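Local coordinates for nitrogenase molybdenum-iron protein beta chain (Clostridium pasteurianum, PDB 4WES), which forms, with the alpha chain, the molybdenum-iron component of nitrogenase, which reduces dinitrogen to ammonium, at residues Glu275-Leu280 with Lys286-Ser291; Gly297-Leu302 with Arg432-Ile437. One frame throughout, in Å; residues are numbered along the deposited sequence. Where two conformers were deposited one is given.

Overall arrangement
Interaction 1 and interaction 2 both involve helix 290-305 or its approach. Interaction 1 is made by the loop just before it, where the chain comes in from helix 270-284. Interaction 2 lies further along it, against the long C-terminal helix 426-448. Their centres are 19 Å apart, and their nearest atoms are about 6 Å apart without touching. Both contacts are apolar. The same helix carries Asp301 and Asp305, which bind an iron(II) ion together with the backbone O of Lys61 and the carboxylate of Glu62 of the second beta subunit. The side chain of Leu302, in interaction 2, is about 7 Å from this ion. Neither contact includes a residue of the [8Fe-7S] cluster pocket.

Interaction 1: Glu275-Leu280 with Lys286-Ser291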
loop_
_atom_site.group_PDB
_atom_site.type_symbol
_atom_site.label_atom_id
_atom_site.label_comp_id
_atom_site.label_asym_id
_atom_site.label_seq_id
_atom_site.Cartn_x
_atom_site.Cartn_y
_atom_site.Cartn_z
ATOM N N GLU B 275 -4.553 12.058 -24.876
ATOM C CA GLU B 275 -3.794 12.659 -25.993
ATOM C C GLU B 275 -2.970 11.610 -26.747
ATOM O O GLU B 275 -2.809 11.670 -27.982
ATOM C CB GLU B 275 -2.902 13.775 -25.472
ATOM C CG GLU B 275 -3.717 15.008 -25.086
ATOM C CD GLU B 275 -3.117 15.882 -23.985
ATOM O OE1 GLU B 275 -1.917 15.737 -23.591
ATOM O OE2 GLU B 275 -3.900 16.748 -23.477
ATOM N N PHE B 276 -2.424 10.639 -26.039
ATOM C CA PHE B 276 -1.701 9.524 -26.647
ATOM C C PHE B 276 -2.636 8.667 -27.486
ATOM O O PHE B 276 -2.316 8.378 -28.640
ATOM C CB PHE B 276 -1.018 8.711 -25.509
ATOM C CG PHE B 276 -0.466 7.390 -25.930
ATOM C CD1 PHE B 276 0.689 7.315 -26.688
ATOM C CD2 PHE B 276 -1.081 6.224 -25.561
ATOM C CE1 PHE B 276 1.201 6.076 -27.069
ATOM C CE2 PHE B 276 -0.577 4.990 -25.936
ATOM C CZ PHE B 276 0.558 4.919 -26.708
ATOM N N ILE B 277 -3.769 8.248 -26.935
ATOM C CA ILE B 277 -4.712 7.419 -27.684
ATOM C C ILE B 277 -5.217 8.181 -28.922
ATOM O O ILE B 277 -5.304 7.620 -30.032
ATOM C CB ILE B 277 -5.881 6.997 -26.789
ATOM C CG1 ILE B 277 -5.400 6.099 -25.653
ATOM C CG2 ILE B 277 -6.988 6.301 -27.575
ATOM C CD1 ILE B 277 -4.752 4.805 -26.070
ATOM N N MET B 278 -5.529 9.458 -28.771
ATOM C CA MET B 278 -5.990 10.261 -29.934
ATOM C C MET B 278 -4.913 10.394 -30.987
ATOM O O MET B 278 -5.209 10.323 -32.186
ATOM C CB MET B 278 -6.491 11.632 -29.497
ATOM C CG MET B 278 -7.771 11.606 -28.671
ATOM S SD MET B 278 -9.182 10.915 -29.500
ATOM C CE MET B 278 -8.810 9.161 -29.436
ATOM N N ALA B 279 -3.643 10.569 -30.587
ATOM C CA ALA B 279 -2.561 10.635 -31.563
ATOM C C ALA B 279 -2.498 9.345 -32.344
ATOM O O ALA B 279 -2.301 9.361 -33.580
ATOM C CB ALA B 279 -1.235 10.906 -30.879
ATOM N N LEU B 280 -2.616 8.211 -31.674
ATOM C CA LEU B 280 -2.607 6.900 -32.354
ATOM C C LEU B 280 -3.760 6.786 -33.341
ATOM O O LEU B 280 -3.576 6.350 -34.485
ATOM C CB LEU B 280 -2.724 5.773 -31.328
ATOM C CG LEU B 280 -1.481 5.163 -30.658
ATOM C CD1 LEU B 280 -0.418 6.197 -30.309
ATOM C CD2 LEU B 280 -1.909 4.405 -29.405
ATOM N N LYS B 286 -7.452 4.249 -37.055
ATOM C CA LYS B 286 -7.953 3.124 -36.263
ATOM C C LYS B 286 -8.864 3.621 -35.132
ATOM O O LYS B 286 -8.538 4.570 -34.430
ATOM C CB LYS B 286 -6.783 2.304 -35.706
ATOM C CG LYS B 286 -5.861 1.683 -36.752
ATOM C CD LYS B 286 -6.168 0.241 -37.044
ATOM C CE LYS B 286 -5.444 -0.290 -38.277
ATOM N NZ LYS B 286 -3.962 -0.293 -38.165
ATOM N N GLU B 287 -10.027 2.985 -34.986
ATOM C CA GLU B 287 -10.960 3.316 -33.925
ATOM C C GLU B 287 -10.454 2.823 -32.557
ATOM O O GLU B 287 -9.705 1.852 -32.468
ATOM C CB GLU B 287 -12.321 2.684 -34.224
ATOM C CG GLU B 287 -12.930 3.093 -35.586
ATOM C CD GLU B 287 -13.397 4.545 -35.665
ATOM O OE1 GLU B 287 -13.865 5.102 -34.647
ATOM O OE2 GLU B 287 -13.309 5.126 -36.771
ATOM N N VAL B 288 -10.865 3.509 -31.508
ATOM C CA VAL B 288 -10.490 3.108 -30.153
ATOM C C VAL B 288 -11.381 1.935 -29.712
ATOM O O VAL B 288 -12.620 2.057 -29.741
ATOM C CB VAL B 288 -10.652 4.266 -29.175
ATOM C CG1 VAL B 288 -10.231 3.844 -27.763
ATOM C CG2 VAL B 288 -9.816 5.454 -29.637
ATOM N N PRO B 289 -10.780 0.786 -29.375
ATOM C CA PRO B 289 -11.600 -0.382 -29.023
ATOM C C PRO B 289 -12.295 -0.281 -27.675
ATOM O O PRO B 289 -11.916 0.508 -26.790
ATOM C CB PRO B 289 -10.596 -1.517 -29.001
ATOM C CG PRO B 289 -9.301 -0.867 -28.631
ATOM C CD PRO B 289 -9.339 0.480 -29.303
ATOM N N ALA B 290 -13.318 -1.105 -27.513
ATOM C CA ALA B 290 -14.137 -1.088 -26.318
ATOM C C ALA B 290 -13.316 -1.333 -25.054
ATOM O O ALA B 290 -13.610 -0.770 -23.991
ATOM C CB ALA B 290 -15.230 -2.135 -26.456
ATOM N N SER B 291 -12.291 -2.186 -25.156
ATOM C CA SER B 291 -11.489 -2.499 -23.962
ATOM C C SER B 291 -10.780 -1.278 -23.392
ATOM O O SER B 291 -10.770 -1.072 -22.177
ATOM C CB SER B 291 -10.470 -3.596 -24.287
ATOM O OG SER B 291 -9.534 -3.169 -25.263
#
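Ile277 and Val288 mark the closest backbone approach, with their CA atoms 7.6 Å apart. Segment 275-280 is regular helix, whereas 286-289 is extended loop. Pro289 takes the N-cap position, and the next helix begins at Ala290. No hydrogen bond joins the two segments. Val288 is the centre of the contact and directs its CB toward the helix. Its CG2 methyl lies 3.6 Å from CG2 of Ile277. The CG1 methyl of Val288 is more distant from the same Ile277 CG2, at 4.1 Å. The two side chains meet at about a right angle. With chi1 at -65°, Ile277 has CG1 beside the backbone N and CG2 anti to it, facing Val288. The arrangement is a helix-loop-helix connection between helix 270-284 and helix 290-305. Helix 270-284 follows strand 261-264, and Phe276 packs against Leu241 of the same parallel sheet. At the end of helix 270-284, Thr284 OG1 is hydrogen-bonded to Leu280 O and Lys286 N, and Ser281 OG to Lys286 O. Met278 comes to Val288 by a detour. Its CB points away from the loop, but bends at chi2 (-61°) and chi3 (76°) fold the thioether back. Its CE then touches Val288 CG2 at 3.8 Å, the two side chains crossing at about a right angle. Trp519 of the alpha chain packs on Ile277, Met278 and Val288, so this small apolar cluster also belongs to a subunit interface.

Interaction 2: Gly297-Leu302 with Arg432-Ile437; sequences GQLIDL and RLVEEI
Leu302 and Val434 meet tip to tip between two six-residue helical segments that run nearly parallel, at 20°. The axes of these segments approach to 10.5 Å, and the CA atoms of Leu302 and Val434 are 7.6 Å apart. Both residues point their CB toward the other helix. Leu302 is extended from the backbone, with CG anti to N (chi1 179°). Its branch carbon CG lies 3.8 Å from CG1 of Val434. The CD2 methyl of Leu302 sits at the same valine, 3.8 Å from its CB. Val434 likewise carries CG1 anti to the backbone N, which sends that methyl to Leu302. The other methyl, CG2, is set beside the backbone N and meets Leu299 instead. Leu299 lies one turn before Leu302, and its CB does not aim directly at the partner helix. Its end still comes closer, and CD1 stands 4.3 Å from Val434 CG2. This is side-by-side helix packing. It joins helix 290-305 to the C-terminal helix 426-448 in a nitrogenase component 1 chain. Ile431, one helical turn before Glu435, also touches both leucines. Glu435 lies at the margin of the contact. Its carboxylate leads away from 297-302, and OE1 is hydrogen-bonded to Asn422 ND2 of the second beta subunit. Arg432 NH1 is 3.9 Å from Glu435 OE1, a long salt bridge in which the oxygen lies well out of the guanidinium plane. Asp301 precedes Leu302, but its side chain stays clear of 432-437. Its OD2 binds an iron(II) ion, and its OD1 forms a salt bridge with Lys473 of the alpha chain.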
loop_
_atom_site.group_PDB
_atom_site.type_symbol
_atom_site.label_atom_id
_atom_site.label_comp_id
_atom_site.label_asym_id
_atom_site.label_seq_id
_atom_site.Cartn_x
_atom_site.Cartn_y
_atom_site.Cartn_z
ATOM N N GLY B 297 -13.136 4.523 -18.609
ATOM C CA GLY B 297 -14.317 4.719 -17.810
ATOM C C GLY B 297 -14.227 4.188 -16.398
ATOM O O GLY B 297 -14.878 4.714 -15.499
ATOM N N GLN B 298 -13.433 3.133 -16.190
ATOM C CA GLN B 298 -13.150 2.673 -14.837
ATOM C C GLN B 298 -12.292 3.708 -14.092
ATOM O O GLN B 298 -12.499 3.934 -12.893
ATOM C CB GLN B 298 -12.428 1.325 -14.857
ATOM C CG GLN B 298 -13.325 0.170 -15.308
ATOM C CD GLN B 298 -12.520 -1.079 -15.567
ATOM O OE1 GLN B 298 -11.435 -1.028 -16.174
ATOM N NE2 GLN B 298 -13.020 -2.193 -15.113
ATOM N N LEU B 299 -11.320 4.296 -14.772
ATOM C CA LEU B 299 -10.549 5.369 -14.137
ATOM C C LEU B 299 -11.456 6.528 -13.740
ATOM O O LEU B 299 -11.377 7.006 -12.595
ATOM C CB LEU B 299 -9.487 5.873 -15.128
ATOM C CG LEU B 299 -8.737 7.117 -14.656
ATOM C CD1 LEU B 299 -8.028 6.937 -13.320
ATOM C CD2 LEU B 299 -7.792 7.603 -15.745
ATOM N N ILE B 300 -12.339 6.968 -14.614
ATOM C CA ILE B 300 -13.265 8.041 -14.257
ATOM C C ILE B 300 -14.132 7.615 -13.089
ATOM O O ILE B 300 -14.376 8.391 -12.153
ATOM C CB ILE B 300 -14.113 8.469 -15.491
ATOM C CG1 ILE B 300 -13.233 9.037 -16.609
ATOM C CG2 ILE B 300 -15.184 9.455 -15.081
ATOM C CD1 ILE B 300 -12.390 10.231 -16.232
ATOM N N ASP B 301 -14.638 6.377 -13.139
ATOM C CA ASP B 301 -15.433 5.852 -12.030
ATOM C C ASP B 301 -14.695 5.964 -10.712
ATOM O O ASP B 301 -15.282 6.328 -9.683
ATOM C CB ASP B 301 -15.836 4.394 -12.325
ATOM C CG ASP B 301 -16.940 3.907 -11.417
ATOM O OD1 ASP B 301 -18.106 4.235 -11.716
ATOM O OD2 ASP B 301 -16.631 3.206 -10.441
ATOM N N LEU B 302 -13.417 5.591 -10.710
ATOM C CA LEU B 302 -12.602 5.615 -9.494
ATOM C C LEU B 302 -12.340 7.043 -9.041
ATOM O O LEU B 302 -12.375 7.324 -7.845
ATOM C CB LEU B 302 -11.317 4.857 -9.766
ATOM C CG LEU B 302 -10.323 4.788 -8.615
ATOM C CD1 LEU B 302 -10.908 4.156 -7.381
ATOM C CD2 LEU B 302 -9.097 4.032 -9.048
ATOM N N ARG B 432 -3.993 2.534 -10.776
ATOM C CA ARG B 432 -3.071 2.125 -9.723
ATOM C C ARG B 432 -2.619 3.304 -8.889
ATOM O O ARG B 432 -2.535 3.212 -7.646
ATOM C CB ARG B 432 -1.867 1.415 -10.323
ATOM C CG ARG B 432 -2.178 0.049 -10.936
ATOM C CD ARG B 432 -2.257 -1.074 -9.898
ATOM N NE ARG B 432 -1.075 -1.167 -9.039
ATOM C CZ ARG B 432 -0.945 -1.995 -7.999
ATOM N NH1 ARG B 432 -1.918 -2.838 -7.659
ATOM N NH2 ARG B 432 0.172 -1.978 -7.289
ATOM N N LEU B 433 -2.346 4.442 -9.524
ATOM C CA LEU B 433 -1.950 5.655 -8.799
ATOM C C LEU B 433 -3.051 6.152 -7.873
ATOM O O LEU B 433 -2.774 6.541 -6.724
ATOM C CB LEU B 433 -1.539 6.764 -9.768
ATOM C CG LEU B 433 -0.166 6.623 -10.401
ATOM C CD1 LEU B 433 -0.021 7.629 -11.529
ATOM C CD2 LEU B 433 0.957 6.754 -9.371
ATOM N N VAL B 434 -4.302 6.193 -8.344
ATOM C CA VAL B 434 -5.355 6.670 -7.482
ATOM C C VAL B 434 -5.560 5.758 -6.286
ATOM O O VAL B 434 -5.760 6.219 -5.165
ATOM C CB VAL B 434 -6.692 6.849 -8.235
ATOM C CG1 VAL B 434 -7.813 7.305 -7.323
ATOM C CG2 VAL B 434 -6.486 7.845 -9.387
ATOM N N GLU B 435 -5.489 4.451 -6.504
ATOM C CA GLU B 435 -5.555 3.507 -5.395
ATOM C C GLU B 435 -4.430 3.747 -4.393
ATOM O O GLU B 435 -4.670 3.797 -3.188
ATOM C CB GLU B 435 -5.527 2.076 -5.913
ATOM C CG GLU B 435 -5.637 1.077 -4.790
ATOM C CD GLU B 435 -5.436 -0.350 -5.160
ATOM O OE1 GLU B 435 -4.805 -0.636 -6.229
ATOM O OE2 GLU B 435 -5.864 -1.199 -4.358
ATOM N N GLU B 436 -3.216 3.887 -4.906
ATOM C CA GLU B 436 -2.082 4.093 -3.994
ATOM C C GLU B 436 -2.188 5.385 -3.203
ATOM O O GLU B 436 -1.930 5.417 -1.997
ATOM C CB GLU B 436 -0.792 4.098 -4.795
ATOM C CG GLU B 436 0.473 4.043 -3.997
ATOM C CD GLU B 436 1.704 3.802 -4.899
ATOM O OE1 GLU B 436 1.673 4.057 -6.165
ATOM O OE2 GLU B 436 2.734 3.415 -4.336
ATOM N N ILE B 437 -2.555 6.477 -3.872
ATOM C CA ILE B 437 -2.713 7.763 -3.226
ATOM C C ILE B 437 -3.785 7.697 -2.152
ATOM O O ILE B 437 -3.593 8.161 -1.015
ATOM C CB ILE B 437 -3.028 8.858 -4.279
ATOM C CG1 ILE B 437 -1.796 9.167 -5.134
ATOM C CG2 ILE B 437 -3.550 10.128 -3.604
ATOM C CD1 ILE B 437 -2.057 9.956 -6.393
#